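Local coordinates for 1-deoxy-D-xylulose 5-phosphate reductoisomerase (Zymomonas mobilis, PDB 1R0K), which catalyses the NADPH-dependent rearrangement and reduction of 1-deoxy-D-xylulose 5-phosphate to 2-C-methyl-D-erythritol 4-phosphate in isoprenoid biosynthesis, at residues 145-158 against 266-279. Numbering follows the deposited sequence.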
loop_
_atom_site.group_PDB
_atom_site.type_symbol
_atom_site.label_atom_id
_atom_site.label_comp_id
_atom_site.label_asym_id
_atom_site.label_seq_id
_atom_site.Cartn_x
_atom_site.Cartn_y
_atom_site.Cartn_z
ATOM N N THR B 145 -3.725 -1.350 22.528
ATOM C CA THR B 145 -3.618 -1.449 21.085
ATOM C C THR B 145 -4.451 -0.283 20.570
ATOM O O THR B 145 -5.681 -0.311 20.651
ATOM C CB THR B 145 -4.208 -2.759 20.548
ATOM O OG1 THR B 145 -3.442 -3.862 21.045
ATOM C CG2 THR B 145 -4.174 -2.766 19.019
ATOM N N LEU B 146 -3.782 0.747 20.059
ATOM C CA LEU B 146 -4.482 1.927 19.552
ATOM C C LEU B 146 -4.580 1.900 18.026
ATOM O O LEU B 146 -3.562 1.876 17.331
ATOM C CB LEU B 146 -3.749 3.195 20.003
ATOM C CG LEU B 146 -4.464 4.507 19.700
ATOM C CD1 LEU B 146 -5.701 4.615 20.575
ATOM C CD2 LEU B 146 -3.517 5.677 19.953
ATOM N N LEU B 147 -5.805 1.906 17.507
ATOM C CA LEU B 147 -6.016 1.867 16.068
ATOM C C LEU B 147 -6.770 3.111 15.609
ATOM O O LEU B 147 -7.916 3.328 15.995
ATOM C CB LEU B 147 -6.805 0.607 15.698
ATOM C CG LEU B 147 -6.205 -0.698 16.237
ATOM C CD1 LEU B 147 -7.205 -1.846 16.080
ATOM C CD2 LEU B 147 -4.898 -1.000 15.505
ATOM N N PRO B 148 -6.126 3.951 14.779
ATOM C CA PRO B 148 -6.747 5.183 14.273
ATOM C C PRO B 148 -7.861 4.879 13.276
ATOM O O PRO B 148 -7.682 4.080 12.357
ATOM C CB PRO B 148 -5.576 5.919 13.637
ATOM C CG PRO B 148 -4.729 4.775 13.100
ATOM C CD PRO B 148 -4.763 3.779 14.241
ATOM N N VAL B 149 -8.997 5.544 13.457
ATOM C CA VAL B 149 -10.171 5.330 12.617
ATOM C C VAL B 149 -10.318 6.228 11.390
ATOM O O VAL B 149 -10.773 5.775 10.338
ATOM C CB VAL B 149 -11.452 5.453 13.470
ATOM C CG1 VAL B 149 -12.695 5.401 12.582
ATOM C CG2 VAL B 149 -11.487 4.328 14.497
ATOM N N ASP B 150 -9.944 7.496 11.514
ATOM C CA ASP B 150 -10.089 8.421 10.398
ATOM C C ASP B 150 -9.323 7.994 9.141
ATOM O O ASP B 150 -8.265 7.376 9.220
ATOM C CB ASP B 150 -9.714 9.837 10.847
ATOM C CG ASP B 150 -10.696 10.394 11.874
ATOM O OD1 ASP B 150 -11.828 9.863 11.966
ATOM O OD2 ASP B 150 -10.352 11.362 12.583
ATOM N N SER B 151 -9.880 8.341 7.984
ATOM C CA SER B 151 -9.333 7.962 6.680
ATOM C C SER B 151 -7.841 8.051 6.437
ATOM O O SER B 151 -7.231 7.074 6.014
ATOM C CB SER B 151 -10.046 8.729 5.567
ATOM O OG SER B 151 -11.415 8.383 5.535
ATOM N N GLU B 152 -7.254 9.216 6.669
ATOM C CA GLU B 152 -5.828 9.380 6.439
ATOM C C GLU B 152 -4.979 8.577 7.417
ATOM O O GLU B 152 -4.012 7.918 7.029
ATOM C CB GLU B 152 -5.439 10.856 6.538
ATOM C CG GLU B 152 -6.029 11.762 5.459
ATOM C CD GLU B 152 -7.473 12.161 5.717
ATOM O OE1 GLU B 152 -7.964 12.001 6.859
ATOM O OE2 GLU B 152 -8.113 12.656 4.769
ATOM N N HIS B 153 -5.337 8.638 8.693
ATOM C CA HIS B 153 -4.578 7.927 9.707
ATOM C C HIS B 153 -4.657 6.428 9.541
ATOM O O HIS B 153 -3.657 5.735 9.726
ATOM C CB HIS B 153 -5.062 8.325 11.098
ATOM C CG HIS B 153 -4.928 9.785 11.375
ATOM N ND1 HIS B 153 -5.864 10.496 12.097
ATOM C CD2 HIS B 153 -3.980 10.677 11.002
ATOM C CE1 HIS B 153 -5.497 11.764 12.154
ATOM N NE2 HIS B 153 -4.358 11.900 11.498
ATOM N N ASN B 154 -5.841 5.919 9.203
ATOM C CA ASN B 154 -5.998 4.480 9.029
ATOM C C ASN B 154 -5.214 4.035 7.798
ATOM O O ASN B 154 -4.607 2.961 7.791
ATOM C CB ASN B 154 -7.481 4.114 8.888
ATOM C CG ASN B 154 -7.705 2.620 8.866
ATOM O OD1 ASN B 154 -7.732 1.998 7.803
ATOM N ND2 ASN B 154 -7.841 2.026 10.050
ATOM N N ALA B 155 -5.215 4.877 6.769
ATOM C CA ALA B 155 -4.486 4.587 5.538
ATOM C C ALA B 155 -2.995 4.520 5.855
ATOM O O ALA B 155 -2.285 3.631 5.382
ATOM C CB ALA B 155 -4.753 5.680 4.504
ATOM N N ILE B 156 -2.521 5.475 6.650
ATOM C CA ILE B 156 -1.112 5.491 7.029
ATOM C C ILE B 156 -0.802 4.235 7.831
ATOM O O ILE B 156 0.183 3.542 7.573
ATOM C CB ILE B 156 -0.772 6.729 7.865
ATOM C CG1 ILE B 156 -0.961 7.989 7.008
ATOM C CG2 ILE B 156 0.670 6.632 8.377
ATOM C CD1 ILE B 156 -0.873 9.292 7.781
ATOM N N PHE B 157 -1.664 3.934 8.793
ATOM C CA PHE B 157 -1.483 2.760 9.624
ATOM C C PHE B 157 -1.352 1.464 8.801
ATOM O O PHE B 157 -0.504 0.612 9.100
ATOM C CB PHE B 157 -2.647 2.652 10.607
ATOM C CG PHE B 157 -2.464 1.582 11.627
ATOM C CD1 PHE B 157 -2.725 0.254 11.312
ATOM C CD2 PHE B 157 -2.005 1.897 12.900
ATOM C CE1 PHE B 157 -2.529 -0.743 12.253
ATOM C CE2 PHE B 157 -1.806 0.904 13.846
ATOM C CZ PHE B 157 -2.069 -0.417 13.522
ATOM N N GLN B 158 -2.178 1.315 7.766
ATOM C CA GLN B 158 -2.140 0.117 6.924
ATOM C C GLN B 158 -0.884 0.023 6.054
ATOM O O GLN B 158 -0.573 -1.036 5.526
ATOM C CB GLN B 158 -3.381 0.048 6.024
ATOM C CG GLN B 158 -4.688 -0.198 6.785
ATOM C CD GLN B 158 -5.857 -0.525 5.870
ATOM O OE1 GLN B 158 -5.721 -1.308 4.929
ATOM N NE2 GLN B 158 -7.022 0.058 6.157
ATOM N N MET B 266 -16.663 4.711 5.132
ATOM C CA MET B 266 -15.930 4.627 6.389
ATOM C C MET B 266 -15.922 3.227 6.992
ATOM O O MET B 266 -15.207 2.972 7.959
ATOM C CB MET B 266 -16.490 5.632 7.399
ATOM C CG MET B 266 -16.082 7.075 7.126
ATOM S SD MET B 266 -14.278 7.291 7.094
ATOM C CE MET B 266 -13.845 6.977 8.828
ATOM N N ARG B 267 -16.718 2.316 6.436
ATOM C CA ARG B 267 -16.726 0.952 6.956
ATOM C C ARG B 267 -15.415 0.254 6.607
ATOM O O ARG B 267 -15.062 -0.754 7.215
ATOM C CB ARG B 267 -17.919 0.155 6.411
ATOM C CG ARG B 267 -19.231 0.505 7.112
ATOM C CD ARG B 267 -20.426 -0.205 6.499
ATOM N NE ARG B 267 -20.653 0.220 5.121
ATOM C CZ ARG B 267 -21.712 -0.132 4.397
ATOM N NH1 ARG B 267 -22.644 -0.916 4.929
ATOM N NH2 ARG B 267 -21.828 0.281 3.138
ATOM N N THR B 268 -14.685 0.787 5.632
ATOM C CA THR B 268 -13.411 0.171 5.270
ATOM C C THR B 268 -12.402 0.405 6.394
ATOM O O THR B 268 -11.843 -0.547 6.926
ATOM C CB THR B 268 -12.875 0.705 3.923
ATOM O OG1 THR B 268 -13.726 0.237 2.867
ATOM C CG2 THR B 268 -11.445 0.209 3.674
ATOM N N PRO B 269 -12.147 1.671 6.767
ATOM C CA PRO B 269 -11.188 1.870 7.860
ATOM C C PRO B 269 -11.723 1.318 9.191
ATOM O O PRO B 269 -10.968 0.766 9.987
ATOM C CB PRO B 269 -10.987 3.392 7.881
ATOM C CG PRO B 269 -12.284 3.923 7.294
ATOM C CD PRO B 269 -12.510 2.960 6.152
ATOM N N ILE B 270 -13.025 1.459 9.436
ATOM C CA ILE B 270 -13.594 0.940 10.678
ATOM C C ILE B 270 -13.437 -0.576 10.672
ATOM O O ILE B 270 -12.980 -1.165 11.650
ATOM C CB ILE B 270 -15.100 1.308 10.832
ATOM C CG1 ILE B 270 -15.257 2.816 11.043
ATOM C CG2 ILE B 270 -15.707 0.571 12.027
ATOM C CD1 ILE B 270 -16.696 3.291 11.045
ATOM N N GLY B 271 -13.807 -1.201 9.555
ATOM C CA GLY B 271 -13.684 -2.644 9.440
ATOM C C GLY B 271 -12.258 -3.093 9.717
ATOM O O GLY B 271 -12.030 -4.160 10.285
ATOM N N HIS B 272 -11.289 -2.278 9.312
ATOM C CA HIS B 272 -9.891 -2.614 9.549
ATOM C C HIS B 272 -9.578 -2.603 11.044
ATOM O O HIS B 272 -8.897 -3.498 11.540
ATOM C CB HIS B 272 -8.964 -1.629 8.806
ATOM C CG HIS B 272 -7.539 -1.655 9.278
ATOM N ND1 HIS B 272 -7.104 -0.936 10.371
ATOM C CD2 HIS B 272 -6.455 -2.322 8.812
ATOM C CE1 HIS B 272 -5.814 -1.159 10.559
ATOM N NE2 HIS B 272 -5.397 -1.997 9.628
ATOM N N THR B 273 -10.080 -1.606 11.767
ATOM C CA THR B 273 -9.787 -1.534 13.195
ATOM C C THR B 273 -10.557 -2.587 13.978
ATOM O O THR B 273 -10.086 -3.080 14.999
ATOM C CB THR B 273 -10.107 -0.133 13.784
ATOM O OG1 THR B 273 -11.521 0.082 13.789
ATOM C CG2 THR B 273 -9.439 0.962 12.955
ATOM N N LEU B 274 -11.741 -2.938 13.484
ATOM C CA LEU B 274 -12.578 -3.931 14.147
ATOM C C LEU B 274 -12.008 -5.346 14.009
ATOM O O LEU B 274 -11.975 -6.107 14.975
ATOM C CB LEU B 274 -14.010 -3.863 13.587
ATOM C CG LEU B 274 -15.025 -4.823 14.217
ATOM C CD1 LEU B 274 -15.077 -4.599 15.726
ATOM C CD2 LEU B 274 -16.400 -4.619 13.592
ATOM N N ALA B 275 -11.530 -5.693 12.819
ATOM C CA ALA B 275 -10.981 -7.026 12.587
ATOM C C ALA B 275 -9.512 -7.197 12.994
ATOM O O ALA B 275 -9.078 -8.313 13.285
ATOM C CB ALA B 275 -11.150 -7.405 11.116
ATOM N N TRP B 276 -8.754 -6.101 13.008
ATOM C CA TRP B 276 -7.328 -6.152 13.353
ATOM C C TRP B 276 -7.060 -7.139 14.490
ATOM O O TRP B 276 -7.774 -7.139 15.491
ATOM C CB TRP B 276 -6.825 -4.763 13.763
ATOM C CG TRP B 276 -5.336 -4.664 13.720
ATOM C CD1 TRP B 276 -4.563 -4.371 12.629
ATOM C CD2 TRP B 276 -4.429 -4.957 14.786
ATOM N NE1 TRP B 276 -3.232 -4.471 12.951
ATOM C CE2 TRP B 276 -3.120 -4.829 14.267
ATOM C CE3 TRP B 276 -4.594 -5.321 16.130
ATOM C CZ2 TRP B 276 -1.981 -5.053 15.047
ATOM C CZ3 TRP B 276 -3.460 -5.544 16.907
ATOM C CH2 TRP B 276 -2.170 -5.409 16.361
ATOM N N PRO B 277 -6.004 -7.968 14.367
ATOM C CA PRO B 277 -5.038 -8.060 13.269
ATOM C C PRO B 277 -5.510 -8.830 12.034
ATOM O O PRO B 277 -4.736 -9.044 11.099
ATOM C CB PRO B 277 -3.838 -8.724 13.935
ATOM C CG PRO B 277 -4.501 -9.692 14.864
ATOM C CD PRO B 277 -5.604 -8.850 15.481
ATOM N N LYS B 278 -6.770 -9.252 12.034
ATOM C CA LYS B 278 -7.327 -9.981 10.900
ATOM C C LYS B 278 -8.041 -8.989 9.990
ATOM O O LYS B 278 -7.980 -7.779 10.205
ATOM C CB LYS B 278 -8.331 -11.031 11.387
ATOM C CG LYS B 278 -7.768 -12.010 12.396
ATOM C CD LYS B 278 -8.846 -12.978 12.866
ATOM C CE LYS B 278 -8.280 -14.016 13.824
ATOM N NZ LYS B 278 -9.329 -14.970 14.281
ATOM N N ARG B 279 -8.715 -9.507 8.969
ATOM C CA ARG B 279 -9.471 -8.671 8.047
ATOM C C ARG B 279 -10.882 -9.239 7.993
ATOM O O ARG B 279 -11.081 -10.445 8.163
ATOM C CB ARG B 279 -8.857 -8.703 6.643
ATOM C CG ARG B 279 -7.505 -8.022 6.522
ATOM C CD ARG B 279 -7.637 -6.520 6.321
ATOM N NE ARG B 279 -6.329 -5.898 6.104
ATOM C CZ ARG B 279 -6.150 -4.660 5.652
ATOM N NH1 ARG B 279 -7.196 -3.892 5.363
ATOM N NH2 ARG B 279 -4.920 -4.188 5.480
HETATM O O HOH W 1 -9.642 -1.601 5.746
#
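R279 grips Q158 end-on, NH1 and NH2 both donating to OE1 (3.0 Å each) from above the same face of the amide, while D254 of the second subunit forms a salt bridge with NH1. The contact sets helix 267-275 against strand 145-148, an outermost strand of the parallel Rossmann-type sheet, and against helix 151-159, whose first turn carries predicted substrate and metal ligands. The Q158 amide lies flat on the H272 ring, planes 1° apart, and its NE2 donates to N154 OD1 (2.6 Å) and to a water bound by T268 O. A leucine in place of Q158 would probably leave the R279 guanidinium without its acceptor on this helix and N154 OD1 without that donor. N154, its CG anti to the backbone N (chi1 -173°), lays its amide against P269 CB and sends ND2 almost straight to P148 O (3.1 Å). Farther along, F157 turns its edge to the W276 face in an offset edge-to-face pair, with H272 completing the aromatic cluster. V149 CG1 meets I270 CG1, and M266 bends its thioether toward S151. L147 CD2 sits over the W276 five-membered ring, 4.2 Å from its centroid, and P277 CB covers the opposite face of the indole.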